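Local coordinates for protein BSU-2 beta-lactamase (Bacillus subtilis, PDB 6W5E) that probably hydrolyses the amide bond of beta-lactam antibiotics as a class D serine beta-lactamase, by way of an acyl-enzyme intermediate, at residues D45-F50 with R65-Q70; D97-D102 with I126-A131; H146-G151 with E185-D190. All blocks are in the same frame, centred on the assembly; numbering follows the deposited sequence.

Contact 1 (D45-F50 with R65-Q70)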
loop_
_atom_site.group_PDB
_atom_site.type_symbol
_atom_site.label_atom_id
_atom_site.label_comp_id
_atom_site.label_asym_id
_atom_site.label_seq_id
_atom_site.Cartn_x
_atom_site.Cartn_y
_atom_site.Cartn_z
ATOM N N ASP A 45 10.255 -2.509 -20.599
ATOM C CA ASP A 45 9.307 -1.703 -21.358
ATOM C C ASP A 45 8.471 -0.787 -20.464
ATOM O O ASP A 45 7.436 -0.274 -20.902
ATOM C CB ASP A 45 8.406 -2.598 -22.213
ATOM C CG ASP A 45 9.126 -3.163 -23.426
ATOM O OD1 ASP A 45 9.808 -4.206 -23.291
ATOM O OD2 ASP A 45 9.015 -2.558 -24.514
ATOM N N THR A 46 8.913 -0.544 -19.234
ATOM C CA THR A 46 8.115 0.177 -18.253
ATOM C C THR A 46 9.002 1.163 -17.508
ATOM O O THR A 46 10.120 0.827 -17.118
ATOM C CB THR A 46 7.530 -0.823 -17.252
ATOM O OG1 THR A 46 6.743 -1.792 -17.950
ATOM C CG2 THR A 46 6.645 -0.124 -16.253
ATOM N N ASP A 47 8.506 2.378 -17.309
ATOM C CA ASP A 47 9.174 3.355 -16.455
ATOM C C ASP A 47 8.785 3.035 -15.014
ATOM O O ASP A 47 7.637 3.249 -14.615
ATOM C CB ASP A 47 8.705 4.753 -16.856
ATOM C CG ASP A 47 9.601 5.851 -16.327
ATOM O OD1 ASP A 47 10.567 5.536 -15.609
ATOM O OD2 ASP A 47 9.332 7.037 -16.623
ATOM N N GLY A 48 9.714 2.498 -14.227
ATOM C CA GLY A 48 9.311 2.033 -12.912
ATOM C C GLY A 48 10.470 1.902 -11.952
ATOM O O GLY A 48 11.638 2.048 -12.320
ATOM N N THR A 49 10.121 1.604 -10.699
ATOM C CA THR A 49 11.093 1.362 -9.643
ATOM C C THR A 49 10.617 0.193 -8.787
ATOM O O THR A 49 9.419 -0.090 -8.698
ATOM C CB THR A 49 11.333 2.634 -8.814
ATOM O OG1 THR A 49 12.295 2.386 -7.787
ATOM C CG2 THR A 49 10.041 3.109 -8.174
ATOM N N PHE A 50 11.574 -0.509 -8.186
ATOM C CA PHE A 50 11.289 -1.619 -7.286
ATOM C C PHE A 50 12.249 -1.528 -6.112
ATOM O O PHE A 50 13.455 -1.337 -6.305
ATOM C CB PHE A 50 11.492 -2.967 -7.997
ATOM C CG PHE A 50 11.358 -4.163 -7.089
ATOM C CD1 PHE A 50 10.107 -4.594 -6.667
ATOM C CD2 PHE A 50 12.478 -4.863 -6.675
ATOM C CE1 PHE A 50 9.985 -5.689 -5.846
ATOM C CE2 PHE A 50 12.359 -5.970 -5.849
ATOM C CZ PHE A 50 11.115 -6.383 -5.439
ATOM N N ARG A 65 17.059 4.243 -8.897
ATOM C CA ARG A 65 17.164 5.127 -7.742
ATOM C C ARG A 65 16.502 6.478 -8.003
ATOM O O ARG A 65 15.873 7.053 -7.103
ATOM C CB ARG A 65 18.644 5.287 -7.389
ATOM C CG ARG A 65 18.971 6.372 -6.400
ATOM C CD ARG A 65 18.690 5.917 -4.983
ATOM N NE ARG A 65 19.180 4.567 -4.719
ATOM C CZ ARG A 65 19.355 4.069 -3.499
ATOM N NH1 ARG A 65 19.095 4.822 -2.435
ATOM N NH2 ARG A 65 19.792 2.829 -3.342
ATOM N N LYS A 66 16.634 7.007 -9.225
ATOM C CA LYS A 66 16.024 8.299 -9.532
ATOM C C LYS A 66 14.520 8.261 -9.309
ATOM O O LYS A 66 13.960 9.112 -8.605
ATOM C CB LYS A 66 16.321 8.704 -10.973
ATOM C CG LYS A 66 15.673 10.029 -11.352
ATOM C CD LYS A 66 16.014 10.436 -12.779
ATOM C CE LYS A 66 17.184 11.405 -12.810
ATOM N NZ LYS A 66 17.585 11.740 -14.201
ATOM N N ARG A 67 13.847 7.271 -9.897
ATOM C CA ARG A 67 12.403 7.183 -9.742
ATOM C C ARG A 67 12.015 6.853 -8.305
ATOM O O ARG A 67 10.976 7.322 -7.821
ATOM C CB ARG A 67 11.816 6.174 -10.731
ATOM C CG ARG A 67 10.308 6.246 -10.787
ATOM C CD ARG A 67 9.704 5.414 -11.893
ATOM N NE ARG A 67 8.255 5.399 -11.752
ATOM C CZ ARG A 67 7.411 6.081 -12.520
ATOM N NH1 ARG A 67 7.859 6.838 -13.514
ATOM N NH2 ARG A 67 6.115 6.004 -12.284
ATOM N N ALA A 68 12.844 6.077 -7.604
ATOM C CA ALA A 68 12.560 5.741 -6.216
ATOM C C ALA A 68 12.490 6.979 -5.337
ATOM O O ALA A 68 11.803 6.962 -4.308
ATOM C CB ALA A 68 13.607 4.764 -5.682
ATOM N N ASN A 69 13.157 8.058 -5.734
ATOM C CA ASN A 69 13.188 9.285 -4.952
ATOM C C ASN A 69 12.175 10.324 -5.411
ATOM O O ASN A 69 12.112 11.403 -4.822
ATOM C CB ASN A 69 14.602 9.876 -4.964
ATOM C CG ASN A 69 15.495 9.236 -3.929
ATOM O OD1 ASN A 69 15.134 9.153 -2.753
ATOM N ND2 ASN A 69 16.643 8.731 -4.362
ATOM N N GLN A 70 11.374 10.031 -6.435
ATOM C CA GLN A 70 10.405 10.992 -6.948
ATOM C C GLN A 70 9.078 10.824 -6.220
ATOM O O GLN A 70 8.467 9.746 -6.269
ATOM C CB GLN A 70 10.194 10.810 -8.446
ATOM C CG GLN A 70 11.407 11.153 -9.269
ATOM C CD GLN A 70 11.792 12.622 -9.178
ATOM O OE1 GLN A 70 10.933 13.505 -9.067
ATOM N NE2 GLN A 70 13.091 12.892 -9.234
#
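Thr49 and Ala68 form the tight end of this contact: the small methyl of Ala68 lies against the threonine hydroxyl, OG1 to CB 3.4 Å. Chi1 of -180° sets OG1 opposite the backbone N and on the carbonyl side, where the hydroxyl is satisfied by the carbonyl of Tyr63, while CG2 comes to rest near Arg67 CG. Pro172 and Leu173, which open helix 172-184, pack on Thr49 and Ala68 respectively. The two segments belong to the mixed sheet-and-helix domain of the penicillin-recognising serine enzymes: strand 48-54 pairs with strand 59-63 in a hairpin, and the short helix 65-68 follows that second strand and folds back beside the first. Arg67 CD packs against the backbone of Gly48, 3.6 Å from its CA. From there the long arginine chain, extended from CG to NE, carries its guanidinium past the backbone, with Asp47 O 3.5 Å above the centre of one face. Toward solvent the fit slackens. Asp47 OD2 and Arg67 NH1 make a stretched salt bridge of 3.4 Å, and the carboxylate and guanidinium planes stand 58° apart, far from a flat two-pronged pairing. The strongest polar partner of Arg67 is Asn243, whose OD1 takes NE; NH1 also bonds a malonate ion, probably from the crystallisation liquor.

Contact 2 (D97-D102 with I126-A131)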
loop_
_atom_site.group_PDB
_atom_site.type_symbol
_atom_site.label_atom_id
_atom_site.label_comp_id
_atom_site.label_asym_id
_atom_site.label_seq_id
_atom_site.Cartn_x
_atom_site.Cartn_y
_atom_site.Cartn_z
ATOM N N ASP A 97 -16.637 -3.175 9.594
ATOM C CA ASP A 97 -17.536 -2.044 9.786
ATOM C C ASP A 97 -18.227 -1.727 8.464
ATOM O O ASP A 97 -17.575 -1.313 7.501
ATOM C CB ASP A 97 -16.706 -0.862 10.282
ATOM C CG ASP A 97 -17.555 0.295 10.755
ATOM O OD1 ASP A 97 -18.512 0.665 10.036
ATOM O OD2 ASP A 97 -17.253 0.850 11.837
ATOM N N VAL A 98 -19.545 -1.909 8.424
ATOM C CA VAL A 98 -20.323 -1.804 7.191
ATOM C C VAL A 98 -20.729 -0.361 6.930
ATOM O O VAL A 98 -21.326 0.293 7.795
ATOM C CB VAL A 98 -21.578 -2.689 7.253
ATOM C CG1 VAL A 98 -22.411 -2.489 5.980
ATOM C CG2 VAL A 98 -21.208 -4.142 7.477
ATOM N N LYS A 99 -20.484 0.105 5.709
ATOM C CA LYS A 99 -21.127 1.307 5.187
ATOM C C LYS A 99 -21.985 0.903 3.996
ATOM O O LYS A 99 -21.530 0.168 3.113
ATOM C CB LYS A 99 -20.095 2.362 4.774
ATOM C CG LYS A 99 -19.282 2.901 5.943
ATOM C CD LYS A 99 -18.249 3.913 5.471
ATOM C CE LYS A 99 -17.268 4.318 6.575
ATOM N NZ LYS A 99 -17.938 4.912 7.762
ATOM N N ARG A 100 -23.227 1.358 3.981
ATOM C CA ARG A 100 -24.152 0.944 2.937
ATOM C C ARG A 100 -23.906 1.699 1.633
ATOM O O ARG A 100 -23.646 2.908 1.625
ATOM C CB ARG A 100 -25.590 1.150 3.400
ATOM C CG ARG A 100 -26.045 0.121 4.410
ATOM C CD ARG A 100 -27.502 0.344 4.765
ATOM N NE ARG A 100 -27.966 -0.688 5.669
ATOM C CZ ARG A 100 -29.237 -0.874 6.003
ATOM N NH1 ARG A 100 -30.176 -0.094 5.494
ATOM N NH2 ARG A 100 -29.565 -1.841 6.844
ATOM N N TRP A 101 -23.975 0.961 0.527
ATOM C CA TRP A 101 -23.876 1.541 -0.805
ATOM C C TRP A 101 -25.066 2.455 -1.057
ATOM O O TRP A 101 -26.186 2.186 -0.610
ATOM C CB TRP A 101 -23.866 0.403 -1.827
ATOM C CG TRP A 101 -23.828 0.783 -3.281
ATOM C CD1 TRP A 101 -23.007 1.701 -3.885
ATOM C CD2 TRP A 101 -24.626 0.212 -4.325
ATOM N NE1 TRP A 101 -23.266 1.740 -5.240
ATOM C CE2 TRP A 101 -24.252 0.836 -5.532
ATOM C CE3 TRP A 101 -25.631 -0.764 -4.355
ATOM C CZ2 TRP A 101 -24.849 0.517 -6.758
ATOM C CZ3 TRP A 101 -26.219 -1.080 -5.570
ATOM C CH2 TRP A 101 -25.830 -0.436 -6.751
ATOM N N ASP A 102 -24.818 3.549 -1.771
ATOM C CA ASP A 102 -25.859 4.522 -2.071
ATOM C C ASP A 102 -26.642 4.201 -3.337
ATOM O O ASP A 102 -27.532 4.974 -3.708
ATOM C CB ASP A 102 -25.278 5.941 -2.145
ATOM C CG ASP A 102 -24.206 6.094 -3.213
ATOM O OD1 ASP A 102 -23.964 5.143 -3.991
ATOM O OD2 ASP A 102 -23.598 7.180 -3.268
ATOM N N ILE A 126 -13.106 3.071 -3.365
ATOM C CA ILE A 126 -12.695 4.412 -2.939
ATOM C C ILE A 126 -13.770 5.094 -2.093
ATOM O O ILE A 126 -13.461 5.746 -1.089
ATOM C CB ILE A 126 -12.314 5.248 -4.174
ATOM C CG1 ILE A 126 -11.086 4.638 -4.866
ATOM C CG2 ILE A 126 -12.059 6.697 -3.790
ATOM C CD1 ILE A 126 -10.674 5.342 -6.158
ATOM N N TRP A 127 -15.045 4.954 -2.475
ATOM C CA TRP A 127 -16.113 5.692 -1.795
ATOM C C TRP A 127 -16.164 5.390 -0.299
ATOM O O TRP A 127 -16.467 6.276 0.512
ATOM C CB TRP A 127 -17.465 5.420 -2.458
ATOM C CG TRP A 127 -18.003 4.010 -2.358
ATOM C CD1 TRP A 127 -17.927 3.038 -3.314
ATOM C CD2 TRP A 127 -18.748 3.447 -1.268
ATOM N NE1 TRP A 127 -18.564 1.896 -2.880
ATOM C CE2 TRP A 127 -19.081 2.121 -1.630
ATOM C CE3 TRP A 127 -19.166 3.932 -0.021
ATOM C CZ2 TRP A 127 -19.809 1.274 -0.789
ATOM C CZ3 TRP A 127 -19.883 3.083 0.821
ATOM C CH2 TRP A 127 -20.203 1.773 0.427
ATOM N N TYR A 128 -15.879 4.146 0.086
ATOM C CA TYR A 128 -15.881 3.797 1.503
ATOM C C TYR A 128 -14.815 4.595 2.246
ATOM O O TYR A 128 -15.070 5.163 3.318
ATOM C CB TYR A 128 -15.631 2.290 1.658
ATOM C CG TYR A 128 -15.694 1.830 3.101
ATOM C CD1 TYR A 128 -14.660 2.131 3.998
ATOM C CD2 TYR A 128 -16.786 1.110 3.573
ATOM C CE1 TYR A 128 -14.729 1.760 5.315
ATOM C CE2 TYR A 128 -16.853 0.709 4.895
ATOM C CZ TYR A 128 -15.818 1.042 5.755
ATOM O OH TYR A 128 -15.877 0.684 7.074
ATOM N N TYR A 129 -13.601 4.635 1.692
ATOM C CA TYR A 129 -12.502 5.319 2.360
ATOM C C TYR A 129 -12.653 6.835 2.308
ATOM O O TYR A 129 -12.103 7.529 3.170
ATOM C CB TYR A 129 -11.157 4.822 1.815
ATOM C CG TYR A 129 -10.747 3.513 2.468
ATOM C CD1 TYR A 129 -11.397 2.318 2.164
ATOM C CD2 TYR A 129 -9.761 3.487 3.445
ATOM C CE1 TYR A 129 -11.029 1.126 2.784
ATOM C CE2 TYR A 129 -9.388 2.307 4.058
ATOM C CZ TYR A 129 -10.035 1.136 3.740
ATOM O OH TYR A 129 -9.655 -0.020 4.378
ATOM N N GLN A 130 -13.397 7.359 1.332
ATOM C CA GLN A 130 -13.728 8.781 1.347
ATOM C C GLN A 130 -14.632 9.113 2.532
ATOM O O GLN A 130 -14.421 10.120 3.218
ATOM C CB GLN A 130 -14.365 9.184 0.016
ATOM C CG GLN A 130 -13.364 9.199 -1.127
ATOM C CD GLN A 130 -14.012 9.475 -2.469
ATOM O OE1 GLN A 130 -15.027 8.871 -2.817
ATOM N NE2 GLN A 130 -13.418 10.380 -3.237
ATOM N N ALA A 131 -15.630 8.266 2.809
ATOM C CA ALA A 131 -16.457 8.474 3.998
ATOM C C ALA A 131 -15.626 8.392 5.275
ATOM O O ALA A 131 -15.800 9.204 6.195
ATOM C CB ALA A 131 -17.591 7.455 4.020
#
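The extended backbone of Asp97-Asp102 runs past the first turns of helix 126-136, nearest where the CA atoms of Lys99 and Tyr128 stand 6.9 Å apart. Tyr128 reaches across this gap, and its hydroxyl donates a 2.7 Å hydrogen bond to Asp97 O, which it meets at a C=O...O angle of 136° and tilted 34° from the carbonyl plane. Lys99 then lies over the ring: CD sits 3.7 Å from the ring centroid, 16° off the normal, in a CH-pi contact. A lysine suits this place because its methylenes are apolar enough to cover an aromatic face while the bend at chi4 lifts the ammonium farther from the ring; NZ, 5.3 Å from the centroid, adds at most a weak cation-pi attraction. Ala131, one helical turn after Trp127, offers only a methyl to the same lysine, CB to CD 3.9 Å. The contact thus joins the short, weakly bonded strand near 98-99, antiparallel to 115-116, to a helix of the enzyme's helical region, where His115 and Leu117 also pack on Tyr128. Trp127 meets the chain farther along. Lys99 O lies in the plane of its indole, 3.4 Å from CH2 at the edge, and Trp101 CB packs loosely on CZ2, while Trp127 NE1 is bonded to Trp111 O.

Contact 3 (H146-G151 with E185-D190)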
loop_
_atom_site.group_PDB
_atom_site.type_symbol
_atom_site.label_atom_id
_atom_site.label_comp_id
_atom_site.label_asym_id
_atom_site.label_seq_id
_atom_site.Cartn_x
_atom_site.Cartn_y
_atom_site.Cartn_z
ATOM N N HIS A 146 1.846 14.073 9.939
ATOM C CA HIS A 146 3.158 14.483 10.433
ATOM C C HIS A 146 3.750 13.438 11.367
ATOM O O HIS A 146 4.952 13.162 11.303
ATOM C CB HIS A 146 3.134 15.864 11.089
ATOM C CG HIS A 146 4.491 16.505 11.164
ATOM N ND1 HIS A 146 5.248 16.766 10.042
ATOM C CD2 HIS A 146 5.233 16.924 12.219
ATOM C CE1 HIS A 146 6.391 17.324 10.400
ATOM N NE2 HIS A 146 6.409 17.427 11.716
ATOM N N THR A 147 2.924 12.839 12.229
ATOM C CA THR A 147 3.394 11.733 13.062
ATOM C C THR A 147 4.005 10.626 12.210
ATOM O O THR A 147 5.024 10.032 12.581
ATOM C CB THR A 147 2.235 11.196 13.916
ATOM O OG1 THR A 147 1.965 12.120 14.974
ATOM C CG2 THR A 147 2.553 9.832 14.520
ATOM N N LEU A 148 3.406 10.350 11.055
ATOM C CA LEU A 148 3.800 9.239 10.202
ATOM C C LEU A 148 4.817 9.616 9.132
ATOM O O LEU A 148 5.248 8.735 8.375
ATOM C CB LEU A 148 2.564 8.644 9.535
ATOM C CG LEU A 148 1.537 8.058 10.499
ATOM C CD1 LEU A 148 0.285 7.649 9.741
ATOM C CD2 LEU A 148 2.137 6.883 11.282
ATOM N N SER A 149 5.196 10.890 9.033
ATOM C CA SER A 149 6.184 11.339 8.052
ATOM C C SER A 149 5.777 10.936 6.638
ATOM O O SER A 149 6.572 10.388 5.872
ATOM C CB SER A 149 7.576 10.803 8.393
ATOM O OG SER A 149 8.096 11.420 9.553
ATOM N N TYR A 150 4.523 11.204 6.291
ATOM C CA TYR A 150 3.954 10.643 5.068
ATOM C C TYR A 150 4.122 11.619 3.905
ATOM O O TYR A 150 3.239 12.421 3.604
ATOM C CB TYR A 150 2.501 10.234 5.288
ATOM C CG TYR A 150 2.025 9.278 4.222
ATOM C CD1 TYR A 150 1.458 9.752 3.046
ATOM C CD2 TYR A 150 2.172 7.907 4.376
ATOM C CE1 TYR A 150 1.030 8.889 2.060
ATOM C CE2 TYR A 150 1.755 7.032 3.383
ATOM C CZ TYR A 150 1.186 7.533 2.230
ATOM O OH TYR A 150 0.750 6.679 1.246
ATOM N N GLY A 151 5.264 11.526 3.223
ATOM C CA GLY A 151 5.480 12.308 2.010
ATOM C C GLY A 151 5.440 13.803 2.263
ATOM O O GLY A 151 5.918 14.301 3.288
ATOM N N GLU A 185 5.846 -3.232 13.340
ATOM C CA GLU A 185 4.880 -2.777 14.341
ATOM C C GLU A 185 5.480 -1.720 15.263
ATOM O O GLU A 185 5.171 -1.660 16.453
ATOM C CB GLU A 185 4.215 -3.937 15.086
ATOM C CG GLU A 185 3.552 -4.872 14.080
ATOM C CD GLU A 185 2.890 -6.077 14.685
ATOM O OE1 GLU A 185 2.825 -6.176 15.928
ATOM O OE2 GLU A 185 2.435 -6.930 13.893
ATOM N N GLU A 186 6.339 -0.875 14.691
ATOM C CA GLU A 186 6.961 0.260 15.371
ATOM C C GLU A 186 6.318 1.567 14.944
ATOM O O GLU A 186 6.987 2.548 14.621
ATOM C CB GLU A 186 8.465 0.273 15.120
ATOM C CG GLU A 186 9.187 -0.869 15.837
ATOM C CD GLU A 186 10.650 -1.015 15.451
ATOM O OE1 GLU A 186 11.148 -0.189 14.662
ATOM O OE2 GLU A 186 11.300 -1.968 15.935
ATOM N N LEU A 187 5.001 1.582 14.892
ATOM C CA LEU A 187 4.219 2.772 14.645
ATOM C C LEU A 187 3.362 3.029 15.873
ATOM O O LEU A 187 3.105 2.113 16.665
ATOM C CB LEU A 187 3.326 2.582 13.412
ATOM C CG LEU A 187 4.020 2.572 12.047
ATOM C CD1 LEU A 187 3.018 2.149 10.989
ATOM C CD2 LEU A 187 4.603 3.949 11.724
ATOM N N PRO A 188 2.920 4.266 16.075
ATOM C CA PRO A 188 2.121 4.617 17.264
ATOM C C PRO A 188 0.647 4.249 17.122
ATOM O O PRO A 188 -0.245 5.090 17.239
ATOM C CB PRO A 188 2.341 6.132 17.365
ATOM C CG PRO A 188 2.562 6.560 15.969
ATOM C CD PRO A 188 3.345 5.459 15.324
ATOM N N PHE A 189 0.390 2.977 16.845
ATOM C CA PHE A 189 -0.956 2.430 16.823
ATOM C C PHE A 189 -1.030 1.281 17.815
ATOM O O PHE A 189 -0.021 0.629 18.097
ATOM C CB PHE A 189 -1.317 1.922 15.417
ATOM C CG PHE A 189 -1.323 3.000 14.387
ATOM C CD1 PHE A 189 -2.335 3.951 14.376
ATOM C CD2 PHE A 189 -0.316 3.086 13.442
ATOM C CE1 PHE A 189 -2.344 4.962 13.439
ATOM C CE2 PHE A 189 -0.314 4.104 12.507
ATOM C CZ PHE A 189 -1.335 5.040 12.496
ATOM N N ASP A 190 -2.229 1.029 18.340
ATOM C CA ASP A 190 -2.418 -0.148 19.175
ATOM C C ASP A 190 -2.035 -1.397 18.395
ATOM O O ASP A 190 -2.235 -1.480 17.181
ATOM C CB ASP A 190 -3.869 -0.269 19.635
ATOM C CG ASP A 190 -4.335 0.935 20.434
ATOM O OD1 ASP A 190 -3.485 1.733 20.878
ATOM O OD2 ASP A 190 -5.558 1.075 20.628
#
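The phenyl ring of Phe189 receives Leu148 obliquely, with CD2 of the leucine 3.9 Å from CE2, while the indole of Trp144 meets the same ring with the two planes only about 10° apart. The contact joins two loops of the enzyme's helical region: the segment leaving helix 138-147, whose end is closed by a Schellman motif with Ser149 at positive phi, and the linker between helices 172-184 and 191-200. Glu185 closes helix 172-184 in the same manner. Leucine suits its position because a branched, wholly apolar end can meet several neighbours at once. Chi1 of -62° sets Leu148 CG opposite its own carbonyl carbon, and CD2 then reaches both Phe189 and Leu187, whose CD2 lies 3.9 Å away; the two leucine side chains are roughly perpendicular. CD1 also comes to 4.1 Å from Phe189 CZ. Val81 of helix 81-88 touches Leu148 as well, and Leu84 and Met194 pack on Phe189, so the buried half of the contact continues into the surrounding helices. Nearer solvent, the Thr147 and Pro188 side chains run antiparallel past one another. The threonine hydroxyl turns back to a weak hydrogen bond with Thr143 O, and its methyl CG2 meets Pro188 CG at 3.6 Å.

Overall arrangement
Contacts 1 and 2 lie on opposite sides of the chain's centre, their own centres 33 Å apart, and contact 3 is about 24 to 25 Å from each, centre to centre. Contact 1 is the mostly buried one and involves strand 48-54, next to the outermost strand of the six-stranded sheet; contact 2 is at the surface and contact 3 is partly buried, both in the helical region. None of the three shares a helix or strand with another, although helices 126-136 and 138-147 follow each other in the chain, and helix 172-184, which ends at the linker of contact 3, also packs on contact 1. Their chemistry differs: an ion pair beside close strand-to-helix packing, aromatic groups with one hydrogen bond, and apolar contacts alone, including a threonine methyl.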